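Local coordinates for protein 8-amino-8-demethylriboflavin N,N-dimethyltransferase (PDB 4D7K) that methylates 8-amino-8-demethyl-D-riboflavin twice, using S-adenosyl methionine, to form the antibiotic roseoflavin in the last two steps of its biosynthesis, at residues Arg280-Gly292 and Glu309-Ala321. Sequence-based numbering, arbitrary orientation.
Sequences RLLILDSVIGETG and EHRTRAQWDDLLA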
loop_
_atom_site.group_PDB
_atom_site.type_symbol
_atom_site.label_atom_id
_atom_site.label_comp_id
_atom_site.label_asym_id
_atom_site.label_seq_id
_atom_site.Cartn_x
_atom_site.Cartn_y
_atom_site.Cartn_z
ATOM N N ARG A 280 -33.102 21.491 -12.637
ATOM C CA ARG A 280 -32.140 21.349 -11.551
ATOM C C ARG A 280 -30.695 21.531 -11.998
ATOM O O ARG A 280 -30.339 21.260 -13.145
ATOM C CB ARG A 280 -32.279 19.976 -10.885
ATOM C CG ARG A 280 -33.595 19.746 -10.165
ATOM C CD ARG A 280 -33.691 20.567 -8.894
ATOM N NE ARG A 280 -34.911 20.269 -8.152
ATOM C CZ ARG A 280 -36.051 20.942 -8.275
ATOM N NH1 ARG A 280 -36.140 21.967 -9.111
ATOM N NH2 ARG A 280 -37.106 20.589 -7.555
ATOM N N LEU A 281 -29.876 22.005 -11.066
ATOM C CA LEU A 281 -28.429 21.949 -11.195
ATOM C C LEU A 281 -27.932 20.842 -10.276
ATOM O O LEU A 281 -28.132 20.904 -9.066
ATOM C CB LEU A 281 -27.783 23.290 -10.834
ATOM C CG LEU A 281 -26.263 23.308 -10.650
ATOM C CD1 LEU A 281 -25.547 22.836 -11.907
ATOM C CD2 LEU A 281 -25.796 24.702 -10.260
ATOM N N LEU A 282 -27.312 19.818 -10.853
ATOM C CA LEU A 282 -26.814 18.692 -10.067
ATOM C C LEU A 282 -25.295 18.743 -9.962
ATOM O O LEU A 282 -24.595 18.603 -10.963
ATOM C CB LEU A 282 -27.254 17.363 -10.686
ATOM C CG LEU A 282 -28.723 17.248 -11.104
ATOM C CD1 LEU A 282 -28.977 15.910 -11.772
ATOM C CD2 LEU A 282 -29.662 17.449 -9.912
ATOM N N ILE A 283 -24.787 18.951 -8.753
ATOM C CA ILE A 283 -23.346 19.000 -8.555
ATOM C C ILE A 283 -22.844 17.692 -7.954
ATOM O O ILE A 283 -23.238 17.297 -6.859
ATOM C CB ILE A 283 -22.931 20.177 -7.655
ATOM C CG1 ILE A 283 -23.456 21.493 -8.232
ATOM C CG2 ILE A 283 -21.416 20.234 -7.525
ATOM C CD1 ILE A 283 -23.030 22.719 -7.453
ATOM N N LEU A 284 -21.973 17.021 -8.694
ATOM C CA LEU A 284 -21.438 15.737 -8.273
ATOM C C LEU A 284 -20.068 15.945 -7.636
ATOM O O LEU A 284 -19.138 16.418 -8.283
ATOM C CB LEU A 284 -21.353 14.773 -9.462
ATOM C CG LEU A 284 -22.623 14.029 -9.905
ATOM C CD1 LEU A 284 -23.778 14.966 -10.211
ATOM C CD2 LEU A 284 -22.329 13.160 -11.116
ATOM N N ASP A 285 -19.954 15.600 -6.358
ATOM C CA ASP A 285 -18.723 15.843 -5.621
ATOM C C ASP A 285 -18.706 15.055 -4.319
ATOM O O ASP A 285 -19.695 14.422 -3.950
ATOM C CB ASP A 285 -18.563 17.341 -5.330
ATOM C CG ASP A 285 -17.114 17.752 -5.107
ATOM O OD1 ASP A 285 -16.242 16.865 -4.988
ATOM O OD2 ASP A 285 -16.847 18.971 -5.044
ATOM N N SER A 286 -17.567 15.085 -3.635
ATOM C CA SER A 286 -17.481 14.592 -2.271
ATOM C C SER A 286 -17.712 15.767 -1.327
ATOM O O SER A 286 -17.083 16.816 -1.468
ATOM C CB SER A 286 -16.126 13.937 -2.007
ATOM O OG SER A 286 -16.051 13.436 -0.685
ATOM N N VAL A 287 -18.620 15.600 -0.374
ATOM C CA VAL A 287 -18.985 16.696 0.514
ATOM C C VAL A 287 -18.444 16.472 1.920
ATOM O O VAL A 287 -18.813 15.507 2.595
ATOM C CB VAL A 287 -20.514 16.883 0.563
ATOM C CG1 VAL A 287 -20.892 17.995 1.529
ATOM C CG2 VAL A 287 -21.048 17.176 -0.829
ATOM N N ILE A 288 -17.557 17.366 2.347
ATOM C CA ILE A 288 -16.956 17.301 3.675
ATOM C C ILE A 288 -18.031 17.297 4.751
ATOM O O ILE A 288 -18.887 18.181 4.787
ATOM C CB ILE A 288 -15.995 18.482 3.925
ATOM C CG1 ILE A 288 -14.881 18.511 2.872
ATOM C CG2 ILE A 288 -15.411 18.406 5.333
ATOM C CD1 ILE A 288 -13.924 17.348 2.973
ATOM N N GLY A 289 -17.982 16.294 5.622
ATOM C CA GLY A 289 -18.955 16.159 6.689
ATOM C C GLY A 289 -20.119 15.272 6.292
ATOM O O GLY A 289 -20.908 14.855 7.138
ATOM N N GLU A 290 -20.233 14.984 4.999
ATOM C CA GLU A 290 -21.320 14.147 4.497
ATOM C C GLU A 290 -20.813 13.171 3.444
ATOM O O GLU A 290 -21.440 12.962 2.405
ATOM C CB GLU A 290 -22.449 15.014 3.937
ATOM C CG GLU A 290 -23.119 15.881 4.996
ATOM C CD GLU A 290 -24.204 16.766 4.434
ATOM O OE1 GLU A 290 -25.142 16.227 3.810
ATOM O OE2 GLU A 290 -24.117 18.000 4.618
ATOM N N THR A 291 -19.656 12.589 3.724
ATOM C CA THR A 291 -19.102 11.525 2.909
ATOM C C THR A 291 -18.808 10.354 3.835
ATOM O O THR A 291 -18.804 10.516 5.056
ATOM C CB THR A 291 -17.821 11.965 2.176
ATOM O OG1 THR A 291 -17.378 10.918 1.307
ATOM C CG2 THR A 291 -16.718 12.290 3.178
ATOM N N GLY A 292 -18.570 9.178 3.267
ATOM C CA GLY A 292 -18.304 8.000 4.076
ATOM C C GLY A 292 -16.843 7.932 4.459
ATOM O O GLY A 292 -16.063 8.800 4.075
ATOM N N GLU A 309 -9.811 21.996 -3.074
ATOM C CA GLU A 309 -10.368 21.358 -1.888
ATOM C C GLU A 309 -11.872 21.097 -2.030
ATOM O O GLU A 309 -12.575 21.823 -2.732
ATOM C CB GLU A 309 -10.094 22.232 -0.662
ATOM C CG GLU A 309 -10.271 21.534 0.674
ATOM C CD GLU A 309 -9.933 22.435 1.848
ATOM O OE1 GLU A 309 -9.772 23.656 1.635
ATOM O OE2 GLU A 309 -9.828 21.926 2.984
ATOM N N HIS A 310 -12.357 20.048 -1.369
ATOM C CA HIS A 310 -13.787 19.777 -1.318
ATOM C C HIS A 310 -14.452 20.772 -0.384
ATOM O O HIS A 310 -13.805 21.311 0.515
ATOM C CB HIS A 310 -14.063 18.348 -0.852
ATOM C CG HIS A 310 -13.536 17.298 -1.777
ATOM N ND1 HIS A 310 -13.936 17.197 -3.094
ATOM C CD2 HIS A 310 -12.650 16.293 -1.576
ATOM C CE1 HIS A 310 -13.313 16.181 -3.665
ATOM N NE2 HIS A 310 -12.528 15.616 -2.765
ATOM N N ARG A 311 -15.740 21.020 -0.592
ATOM C CA ARG A 311 -16.452 22.002 0.218
ATOM C C ARG A 311 -17.456 21.358 1.175
ATOM O O ARG A 311 -18.018 20.297 0.888
ATOM C CB ARG A 311 -17.166 23.014 -0.684
ATOM C CG ARG A 311 -16.243 24.003 -1.395
ATOM C CD ARG A 311 -17.048 24.960 -2.270
ATOM N NE ARG A 311 -16.250 26.052 -2.827
ATOM C CZ ARG A 311 -15.670 26.023 -4.025
ATOM N NH1 ARG A 311 -15.788 24.953 -4.798
ATOM N NH2 ARG A 311 -14.966 27.066 -4.450
ATOM N N THR A 312 -17.666 22.003 2.321
ATOM C CA THR A 312 -18.707 21.584 3.250
ATOM C C THR A 312 -20.049 22.047 2.716
ATOM O O THR A 312 -20.104 22.788 1.736
ATOM C CB THR A 312 -18.507 22.162 4.661
ATOM O OG1 THR A 312 -18.659 23.586 4.616
ATOM C CG2 THR A 312 -17.134 21.812 5.200
ATOM N N ARG A 313 -21.128 21.627 3.369
ATOM C CA ARG A 313 -22.470 22.007 2.945
ATOM C C ARG A 313 -22.704 23.500 3.127
ATOM O O ARG A 313 -23.274 24.162 2.256
ATOM C CB ARG A 313 -23.524 21.221 3.724
ATOM C CG ARG A 313 -24.935 21.424 3.213
ATOM C CD ARG A 313 -25.948 20.803 4.154
ATOM N NE ARG A 313 -27.228 20.564 3.495
ATOM C CZ ARG A 313 -27.691 19.361 3.172
ATOM N NH1 ARG A 313 -26.988 18.274 3.462
ATOM N NH2 ARG A 313 -28.867 19.242 2.571
ATOM N N ALA A 314 -22.264 24.022 4.266
ATOM C CA ALA A 314 -22.419 25.437 4.571
ATOM C C ALA A 314 -21.706 26.290 3.527
ATOM O O ALA A 314 -22.213 27.328 3.106
ATOM C CB ALA A 314 -21.892 25.742 5.968
ATOM N N GLN A 315 -20.531 25.837 3.106
ATOM C CA GLN A 315 -19.779 26.523 2.064
ATOM C C GLN A 315 -20.542 26.520 0.744
ATOM O O GLN A 315 -20.596 27.538 0.047
ATOM C CB GLN A 315 -18.405 25.880 1.890
ATOM C CG GLN A 315 -17.458 26.135 3.049
ATOM C CD GLN A 315 -16.144 25.395 2.903
ATOM O OE1 GLN A 315 -16.121 24.187 2.661
ATOM N NE2 GLN A 315 -15.039 26.118 3.043
ATOM N N TRP A 316 -21.137 25.377 0.411
ATOM C CA TRP A 316 -21.934 25.258 -0.806
ATOM C C TRP A 316 -23.176 26.129 -0.728
ATOM O O TRP A 316 -23.562 26.755 -1.714
ATOM C CB TRP A 316 -22.332 23.804 -1.065
ATOM C CG TRP A 316 -21.264 22.990 -1.732
ATOM C CD1 TRP A 316 -20.600 21.918 -1.205
ATOM C CD2 TRP A 316 -20.735 23.180 -3.052
ATOM N NE1 TRP A 316 -19.693 21.427 -2.117
ATOM C CE2 TRP A 316 -19.756 22.184 -3.258
ATOM C CE3 TRP A 316 -20.994 24.094 -4.081
ATOM C CZ2 TRP A 316 -19.037 22.076 -4.448
ATOM C CZ3 TRP A 316 -20.279 23.984 -5.262
ATOM C CH2 TRP A 316 -19.310 22.982 -5.434
ATOM N N ASP A 317 -23.798 26.165 0.449
ATOM C CA ASP A 317 -24.936 27.047 0.692
ATOM C C ASP A 317 -24.581 28.493 0.372
ATOM O O ASP A 317 -25.306 29.171 -0.353
ATOM C CB ASP A 317 -25.410 26.940 2.145
ATOM C CG ASP A 317 -26.569 25.974 2.318
ATOM O OD1 ASP A 317 -27.457 25.944 1.439
ATOM O OD2 ASP A 317 -26.594 25.249 3.338
ATOM N N ASP A 318 -23.455 28.950 0.915
ATOM C CA ASP A 318 -23.014 30.336 0.769
ATOM C C ASP A 318 -22.672 30.666 -0.680
ATOM O O ASP A 318 -22.986 31.749 -1.172
ATOM C CB ASP A 318 -21.805 30.603 1.673
ATOM C CG ASP A 318 -21.571 32.084 1.921
ATOM O OD1 ASP A 318 -21.489 32.857 0.943
ATOM O OD2 ASP A 318 -21.477 32.479 3.103
ATOM N N LEU A 319 -22.027 29.724 -1.359
ATOM C CA LEU A 319 -21.669 29.907 -2.758
ATOM C C LEU A 319 -22.924 29.981 -3.624
ATOM O O LEU A 319 -23.103 30.925 -4.396
ATOM C CB LEU A 319 -20.757 28.771 -3.228
ATOM C CG LEU A 319 -19.549 29.164 -4.081
ATOM C CD1 LEU A 319 -18.601 30.032 -3.273
ATOM C CD2 LEU A 319 -18.830 27.933 -4.611
ATOM N N LEU A 320 -23.794 28.987 -3.479
ATOM C CA LEU A 320 -25.023 28.906 -4.264
ATOM C C LEU A 320 -25.985 30.048 -3.955
ATOM O O LEU A 320 -26.774 30.450 -4.811
ATOM C CB LEU A 320 -25.716 27.563 -4.021
ATOM C CG LEU A 320 -24.973 26.342 -4.566
ATOM C CD1 LEU A 320 -25.431 25.071 -3.862
ATOM C CD2 LEU A 320 -25.158 26.221 -6.068
ATOM N N ALA A 321 -25.918 30.565 -2.730
ATOM C CA ALA A 321 -26.772 31.675 -2.319
ATOM C C ALA A 321 -26.483 32.918 -3.151
ATOM O O ALA A 321 -27.397 33.624 -3.573
ATOM C CB ALA A 321 -26.589 31.975 -0.830
HETATM O O HOH W 1 -17.377 19.434 -2.018
HETATM O O HOH W 2 -21.525 19.131 5.312
#
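Ser286 CB sits over the centre of one face of the His310 ring, 4.0 Å from the centroid, in a CH-pi contact. Asp285 OD1 comes to 3.0 Å from His310 ND1, with the carboxylate and ring planes 67° apart. Asp285 OD1 also accepts from Ser286 N at 2.6 Å. The other oxygen, OD2, reaches the edge of the Trp316 indole, near its plane. Ile283 CD1 meets the benzo side of that indole, 3.7 Å from Trp316 CZ3, and also touches Leu320. Ile288 crosses His310 at about a right angle, with Ile288 CG1 3.8 Å from His310 CB, and Ile288 CB meets the methyl CG2 of Thr312. At the outer end, Glu290 and Arg313 form a salt bridge with OE1 2.8 Å from NH1. Their planes are only 5° apart, and NH1 also donates to the syn lone pair of OE2. Arg313 reaches there because CG is anti to its backbone N (chi1 -172°) and the chain is extended to NE.

Two waters bridge the segments. One lies 2.7 Å from Ser286 O, and accepts from Arg311 N and Trp316 NE1. The other donates to Ile288 O and Glu290 OE2 and accepts from Arg313 N. Arg311 CD lies over one face of the indole, while the Arg311 guanidinium pairs with Asp259 and with Leu254 O.

Thr312 and Gln315 form a capping box that starts helix 313-322. The contact packs this helix and its lead-in loop against strand 280-285 and the type II turn 287-290, within the Rossmann-like alpha/beta domain of a class I methyltransferase.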